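PDB 2NVO: Ro sixty-related protein, RSR from Deinococcus radiodurans, which binds several small RNAs that accumulate during recovery from ultraviolet irradiation and contributes to the resistance of the bacterium to that radiation. Local coordinates for residues Ala450-Thr464 / Tyr482-Gly496. Residues are numbered along the deposited sequence; the frame is centred on the assembly and turned at random.
Sequences AAQERLDVDTFVVYT and YAQKMGRAPKLIVVG
Y482 puts its hydroxyl between two backbone groups of the loop 453-458: it donates to L455 O (OH to O 2.6 Å), in the carbonyl plane and on a lone pair, and accepts from V457 N. With CG anti to the backbone N (chi1 -175°), the ring swings from helix 475-486 toward helix 445-452, where CE1 and CD1 meet the CB atoms of A450 and A451. F460 turns its edge to the face of this ring in a T-shaped pair, centroids 5.8 Å apart and planes at 84°. V457 CG1 lies over the centre of the F460 ring, while P490 CG reaches that ring's edge, 3.6 Å from F460 CE2. Beyond P490, strands 459-464 and 491-496 run parallel, joined by six backbone bonds from K491 N to D458 O through to T464 N to V495 O. One face of the pair carries F460, L492, V462 and V494; on the other, V495 CB packs 3.7 Å from Y463 CD1, and helix 522-530 covers Y463, I493 and V495.

The helix ends form the solvent side. K485, extended beyond CG, brings NZ to A451 O at 2.9 Å, from above the carbonyl plane; R454 N, part of the Schellman motif, reaches this oxygen from the opposite face. A water joins Q452 O to K485 NZ, the latter bond weak. Bent M486 rests its CE 3.6 Å from D456 OD2.

The unit is a beta-alpha-beta crossover of the VWFA-like domain. At its far end T464 OG1 hydrogen-bonds D370 OD2, its side chain about 6 Å from the bound calcium ion. As both donor and acceptor, the Y482 hydroxyl holds loop 455-457 against helix 475-486, while the six backbone bonds fix the strand register.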
loop_
_atom_site.group_PDB
_atom_site.type_symbol
_atom_site.label_atom_id
_atom_site.label_comp_id
_atom_site.label_asym_id
_atom_site.label_seq_id
_atom_site.Cartn_x
_atom_site.Cartn_y
_atom_site.Cartn_z
ATOM N N ALA A 450 -18.382 -17.790 20.079
ATOM C CA ALA A 450 -17.814 -16.996 21.167
ATOM C C ALA A 450 -18.890 -16.610 22.190
ATOM O O ALA A 450 -18.631 -16.601 23.396
ATOM C CB ALA A 450 -17.118 -15.744 20.635
ATOM N N ALA A 451 -20.084 -16.285 21.710
ATOM C CA ALA A 451 -21.180 -15.905 22.616
ATOM C C ALA A 451 -21.612 -17.099 23.460
ATOM O O ALA A 451 -21.800 -16.981 24.674
ATOM C CB ALA A 451 -22.352 -15.351 21.843
ATOM N N GLN A 452 -21.748 -18.249 22.806
ATOM C CA GLN A 452 -22.011 -19.515 23.475
ATOM C C GLN A 452 -20.966 -19.821 24.553
ATOM O O GLN A 452 -21.294 -20.320 25.635
ATOM C CB GLN A 452 -22.041 -20.640 22.440
ATOM C CG GLN A 452 -22.390 -22.008 22.999
ATOM C CD GLN A 452 -22.779 -23.004 21.913
ATOM O OE1 GLN A 452 -22.611 -22.744 20.718
ATOM N NE2 GLN A 452 -23.307 -24.151 22.328
ATOM N N GLU A 453 -19.704 -19.534 24.258
ATOM C CA GLU A 453 -18.626 -19.799 25.206
ATOM C C GLU A 453 -18.393 -18.622 26.157
ATOM O O GLU A 453 -17.477 -18.654 26.955
ATOM C CB GLU A 453 -17.322 -20.142 24.468
ATOM C CG GLU A 453 -17.429 -21.332 23.491
ATOM C CD GLU A 453 -18.032 -22.584 24.122
ATOM O OE1 GLU A 453 -17.490 -23.068 25.138
ATOM O OE2 GLU A 453 -19.052 -23.095 23.595
ATOM N N ARG A 454 -19.223 -17.590 26.048
ATOM C CA ARG A 454 -19.030 -16.343 26.784
ATOM C C ARG A 454 -17.578 -15.850 26.762
ATOM O O ARG A 454 -17.037 -15.390 27.779
ATOM C CB ARG A 454 -19.579 -16.465 28.214
ATOM C CG ARG A 454 -21.030 -16.950 28.250
ATOM C CD ARG A 454 -21.556 -17.106 29.676
ATOM N NE ARG A 454 -20.544 -17.651 30.577
ATOM C CZ ARG A 454 -19.772 -16.906 31.367
ATOM N NH1 ARG A 454 -19.898 -15.581 31.371
ATOM N NH2 ARG A 454 -18.871 -17.483 32.149
ATOM N N LEU A 455 -16.956 -15.951 25.585
ATOM C CA LEU A 455 -15.609 -15.438 25.361
ATOM C C LEU A 455 -15.672 -13.958 24.995
ATOM O O LEU A 455 -16.434 -13.557 24.114
ATOM C CB LEU A 455 -14.924 -16.211 24.227
ATOM C CG LEU A 455 -13.466 -15.866 23.943
ATOM C CD1 LEU A 455 -12.576 -16.288 25.118
ATOM C CD2 LEU A 455 -12.993 -16.504 22.616
ATOM N N ASP A 456 -14.880 -13.143 25.677
ATOM C CA ASP A 456 -14.802 -11.727 25.350
ATOM C C ASP A 456 -13.904 -11.533 24.123
ATOM O O ASP A 456 -12.716 -11.825 24.164
ATOM C CB ASP A 456 -14.262 -10.921 26.534
ATOM C CG ASP A 456 -15.328 -10.648 27.598
ATOM O OD1 ASP A 456 -15.171 -11.147 28.738
ATOM O OD2 ASP A 456 -16.319 -9.937 27.300
ATOM N N VAL A 457 -14.489 -11.023 23.047
ATOM C CA VAL A 457 -13.776 -10.783 21.787
ATOM C C VAL A 457 -14.101 -9.389 21.279
ATOM O O VAL A 457 -15.265 -9.013 21.220
ATOM C CB VAL A 457 -14.204 -11.819 20.717
ATOM C CG1 VAL A 457 -13.581 -11.491 19.329
ATOM C CG2 VAL A 457 -13.826 -13.233 21.176
ATOM N N ASP A 458 -13.079 -8.611 20.932
ATOM C CA ASP A 458 -13.290 -7.311 20.320
ATOM C C ASP A 458 -13.369 -7.413 18.787
ATOM O O ASP A 458 -14.205 -6.765 18.151
ATOM C CB ASP A 458 -12.134 -6.371 20.664
ATOM C CG ASP A 458 -12.011 -6.118 22.147
ATOM O OD1 ASP A 458 -13.052 -5.831 22.760
ATOM O OD2 ASP A 458 -10.884 -6.219 22.674
ATOM N N THR A 459 -12.478 -8.215 18.206
ATOM C CA THR A 459 -12.323 -8.255 16.744
ATOM C C THR A 459 -12.350 -9.687 16.234
ATOM O O THR A 459 -11.514 -10.489 16.626
ATOM C CB THR A 459 -10.967 -7.656 16.352
ATOM O OG1 THR A 459 -10.764 -6.421 17.065
ATOM C CG2 THR A 459 -10.907 -7.416 14.839
ATOM N N PHE A 460 -13.329 -10.022 15.407
ATOM C CA PHE A 460 -13.376 -11.348 14.785
ATOM C C PHE A 460 -12.750 -11.207 13.397
ATOM O O PHE A 460 -13.052 -10.243 12.704
ATOM C CB PHE A 460 -14.836 -11.804 14.629
ATOM C CG PHE A 460 -15.508 -12.169 15.941
ATOM C CD1 PHE A 460 -15.478 -13.466 16.416
ATOM C CD2 PHE A 460 -16.163 -11.203 16.685
ATOM C CE1 PHE A 460 -16.103 -13.792 17.616
ATOM C CE2 PHE A 460 -16.808 -11.525 17.883
ATOM C CZ PHE A 460 -16.766 -12.804 18.349
ATOM N N VAL A 461 -11.867 -12.122 13.005
ATOM C CA VAL A 461 -11.301 -12.078 11.653
ATOM C C VAL A 461 -11.417 -13.456 11.017
ATOM O O VAL A 461 -10.955 -14.445 11.579
ATOM C CB VAL A 461 -9.805 -11.661 11.625
ATOM C CG1 VAL A 461 -9.346 -11.523 10.161
ATOM C CG2 VAL A 461 -9.601 -10.342 12.350
ATOM N N VAL A 462 -12.048 -13.516 9.854
ATOM C CA VAL A 462 -12.177 -14.772 9.143
ATOM C C VAL A 462 -11.228 -14.758 7.957
ATOM O O VAL A 462 -11.215 -13.801 7.196
ATOM C CB VAL A 462 -13.620 -14.975 8.633
ATOM C CG1 VAL A 462 -13.688 -16.207 7.652
ATOM C CG2 VAL A 462 -14.566 -15.150 9.825
ATOM N N TYR A 463 -10.453 -15.822 7.797
ATOM C CA TYR A 463 -9.577 -15.935 6.645
ATOM C C TYR A 463 -10.056 -17.079 5.748
ATOM O O TYR A 463 -10.190 -18.215 6.204
ATOM C CB TYR A 463 -8.133 -16.173 7.096
ATOM C CG TYR A 463 -7.445 -14.915 7.565
ATOM C CD1 TYR A 463 -6.956 -13.994 6.641
ATOM C CD2 TYR A 463 -7.271 -14.647 8.925
ATOM C CE1 TYR A 463 -6.311 -12.826 7.057
ATOM C CE2 TYR A 463 -6.629 -13.477 9.358
ATOM C CZ TYR A 463 -6.142 -12.581 8.414
ATOM O OH TYR A 463 -5.505 -11.421 8.811
ATOM N N THR A 464 -10.287 -16.769 4.472
ATOM C CA THR A 464 -10.692 -17.776 3.497
ATOM C C THR A 464 -9.980 -17.492 2.158
ATOM O O THR A 464 -9.210 -16.545 2.059
ATOM C CB THR A 464 -12.238 -17.845 3.350
ATOM O OG1 THR A 464 -12.604 -18.989 2.556
ATOM C CG2 THR A 464 -12.786 -16.603 2.711
ATOM N N TYR A 482 -24.385 -11.313 20.003
ATOM C CA TYR A 482 -23.205 -11.232 20.862
ATOM C C TYR A 482 -23.300 -9.999 21.755
ATOM O O TYR A 482 -23.103 -10.080 22.963
ATOM C CB TYR A 482 -21.913 -11.167 20.032
ATOM C CG TYR A 482 -20.652 -11.204 20.873
ATOM C CD1 TYR A 482 -19.947 -12.384 21.067
ATOM C CD2 TYR A 482 -20.179 -10.057 21.478
ATOM C CE1 TYR A 482 -18.782 -12.404 21.857
ATOM C CE2 TYR A 482 -19.037 -10.063 22.247
ATOM C CZ TYR A 482 -18.346 -11.232 22.440
ATOM O OH TYR A 482 -17.218 -11.193 23.227
ATOM N N ALA A 483 -23.587 -8.856 21.142
ATOM C CA ALA A 483 -23.727 -7.609 21.881
ATOM C C ALA A 483 -24.790 -7.773 22.954
ATOM O O ALA A 483 -24.587 -7.370 24.088
ATOM C CB ALA A 483 -24.103 -6.483 20.939
ATOM N N GLN A 484 -25.918 -8.384 22.592
ATOM C CA GLN A 484 -27.013 -8.584 23.540
ATOM C C GLN A 484 -26.658 -9.466 24.729
ATOM O O GLN A 484 -27.156 -9.249 25.834
ATOM C CB GLN A 484 -28.255 -9.135 22.835
ATOM C CG GLN A 484 -29.160 -8.042 22.284
ATOM C CD GLN A 484 -29.899 -8.446 21.017
ATOM O OE1 GLN A 484 -30.057 -9.639 20.717
ATOM N NE2 GLN A 484 -30.347 -7.450 20.256
ATOM N N LYS A 485 -25.812 -10.465 24.508
ATOM C CA LYS A 485 -25.476 -11.402 25.562
ATOM C C LYS A 485 -24.255 -10.983 26.362
ATOM O O LYS A 485 -24.150 -11.301 27.547
ATOM C CB LYS A 485 -25.267 -12.811 25.000
ATOM C CG LYS A 485 -24.544 -13.713 25.974
ATOM C CD LYS A 485 -24.648 -15.168 25.606
ATOM C CE LYS A 485 -24.090 -16.028 26.731
ATOM N NZ LYS A 485 -24.104 -17.475 26.393
ATOM N N MET A 486 -23.340 -10.260 25.727
ATOM C CA MET A 486 -22.048 -9.980 26.350
ATOM C C MET A 486 -21.860 -8.523 26.754
ATOM O O MET A 486 -20.933 -8.201 27.492
ATOM C CB MET A 486 -20.908 -10.435 25.431
ATOM C CG MET A 486 -20.986 -11.908 25.079
ATOM S SD MET A 486 -20.572 -12.929 26.485
ATOM C CE MET A 486 -18.923 -12.329 26.863
ATOM N N GLY A 487 -22.732 -7.653 26.264
ATOM C CA GLY A 487 -22.691 -6.241 26.617
ATOM C C GLY A 487 -21.628 -5.399 25.923
ATOM O O GLY A 487 -21.354 -4.269 26.339
ATOM N N ARG A 488 -21.032 -5.956 24.872
ATOM C CA ARG A 488 -20.046 -5.274 24.037
ATOM C C ARG A 488 -20.383 -5.529 22.568
ATOM O O ARG A 488 -20.886 -6.600 22.211
ATOM C CB ARG A 488 -18.640 -5.815 24.313
ATOM C CG ARG A 488 -17.773 -4.952 25.208
ATOM C CD ARG A 488 -18.444 -4.753 26.537
ATOM N NE ARG A 488 -17.691 -3.919 27.473
ATOM C CZ ARG A 488 -18.249 -3.366 28.544
ATOM N NH1 ARG A 488 -19.548 -3.548 28.763
ATOM N NH2 ARG A 488 -17.529 -2.630 29.385
ATOM N N ALA A 489 -20.104 -4.552 21.717
ATOM C CA ALA A 489 -20.280 -4.738 20.286
ATOM C C ALA A 489 -18.936 -4.976 19.577
ATOM O O ALA A 489 -18.125 -4.060 19.425
ATOM C CB ALA A 489 -21.026 -3.556 19.673
ATOM N N PRO A 490 -18.694 -6.218 19.131
ATOM C CA PRO A 490 -17.382 -6.448 18.526
ATOM C C PRO A 490 -17.418 -6.062 17.038
ATOM O O PRO A 490 -18.444 -5.583 16.536
ATOM C CB PRO A 490 -17.205 -7.961 18.656
ATOM C CG PRO A 490 -18.632 -8.528 18.811
ATOM C CD PRO A 490 -19.594 -7.358 18.922
ATOM N N LYS A 491 -16.316 -6.290 16.336
ATOM C CA LYS A 491 -16.279 -6.054 14.897
ATOM C C LYS A 491 -15.968 -7.361 14.176
ATOM O O LYS A 491 -15.411 -8.282 14.760
ATOM C CB LYS A 491 -15.222 -5.005 14.548
ATOM C CG LYS A 491 -15.544 -3.594 15.038
ATOM C CD LYS A 491 -14.426 -2.641 14.677
ATOM C CE LYS A 491 -14.795 -1.194 14.955
ATOM N NZ LYS A 491 -15.003 -0.986 16.398
ATOM N N LEU A 492 -16.314 -7.428 12.900
ATOM C CA LEU A 492 -16.010 -8.614 12.096
ATOM C C LEU A 492 -15.282 -8.189 10.819
ATOM O O LEU A 492 -15.731 -7.278 10.124
ATOM C CB LEU A 492 -17.304 -9.339 11.721
ATOM C CG LEU A 492 -17.139 -10.408 10.633
ATOM C CD1 LEU A 492 -16.248 -11.540 11.153
ATOM C CD2 LEU A 492 -18.512 -10.930 10.164
ATOM N N ILE A 493 -14.162 -8.842 10.524
ATOM C CA ILE A 493 -13.454 -8.626 9.258
ATOM C C ILE A 493 -13.480 -9.971 8.544
ATOM O O ILE A 493 -13.139 -10.982 9.136
ATOM C CB ILE A 493 -11.971 -8.230 9.466
ATOM C CG1 ILE A 493 -11.834 -6.982 10.371
ATOM C CG2 ILE A 493 -11.266 -8.010 8.104
ATOM C CD1 ILE A 493 -10.414 -6.645 10.757
ATOM N N VAL A 494 -13.947 -9.978 7.304
ATOM C CA VAL A 494 -13.883 -11.168 6.464
ATOM C C VAL A 494 -12.871 -10.922 5.340
ATOM O O VAL A 494 -13.010 -9.998 4.542
ATOM C CB VAL A 494 -15.284 -11.515 5.887
ATOM C CG1 VAL A 494 -15.202 -12.777 5.008
ATOM C CG2 VAL A 494 -16.270 -11.727 7.036
ATOM N N VAL A 495 -11.835 -11.751 5.307
ATOM C CA VAL A 495 -10.785 -11.650 4.318
ATOM C C VAL A 495 -10.896 -12.780 3.280
ATOM O O VAL A 495 -10.692 -13.943 3.602
ATOM C CB VAL A 495 -9.400 -11.706 4.985
ATOM C CG1 VAL A 495 -8.296 -11.456 3.910
ATOM C CG2 VAL A 495 -9.309 -10.658 6.065
ATOM N N GLY A 496 -11.248 -12.421 2.052
ATOM C CA GLY A 496 -11.172 -13.356 0.940
ATOM C C GLY A 496 -9.852 -13.171 0.256
ATOM O O GLY A 496 -9.731 -12.331 -0.647
HETATM O O HOH W 1 -23.664 -20.130 27.277
HETATM O O HOH W 2 -16.637 -8.186 24.716
HETATM O O HOH W 3 -15.740 -4.705 21.733
#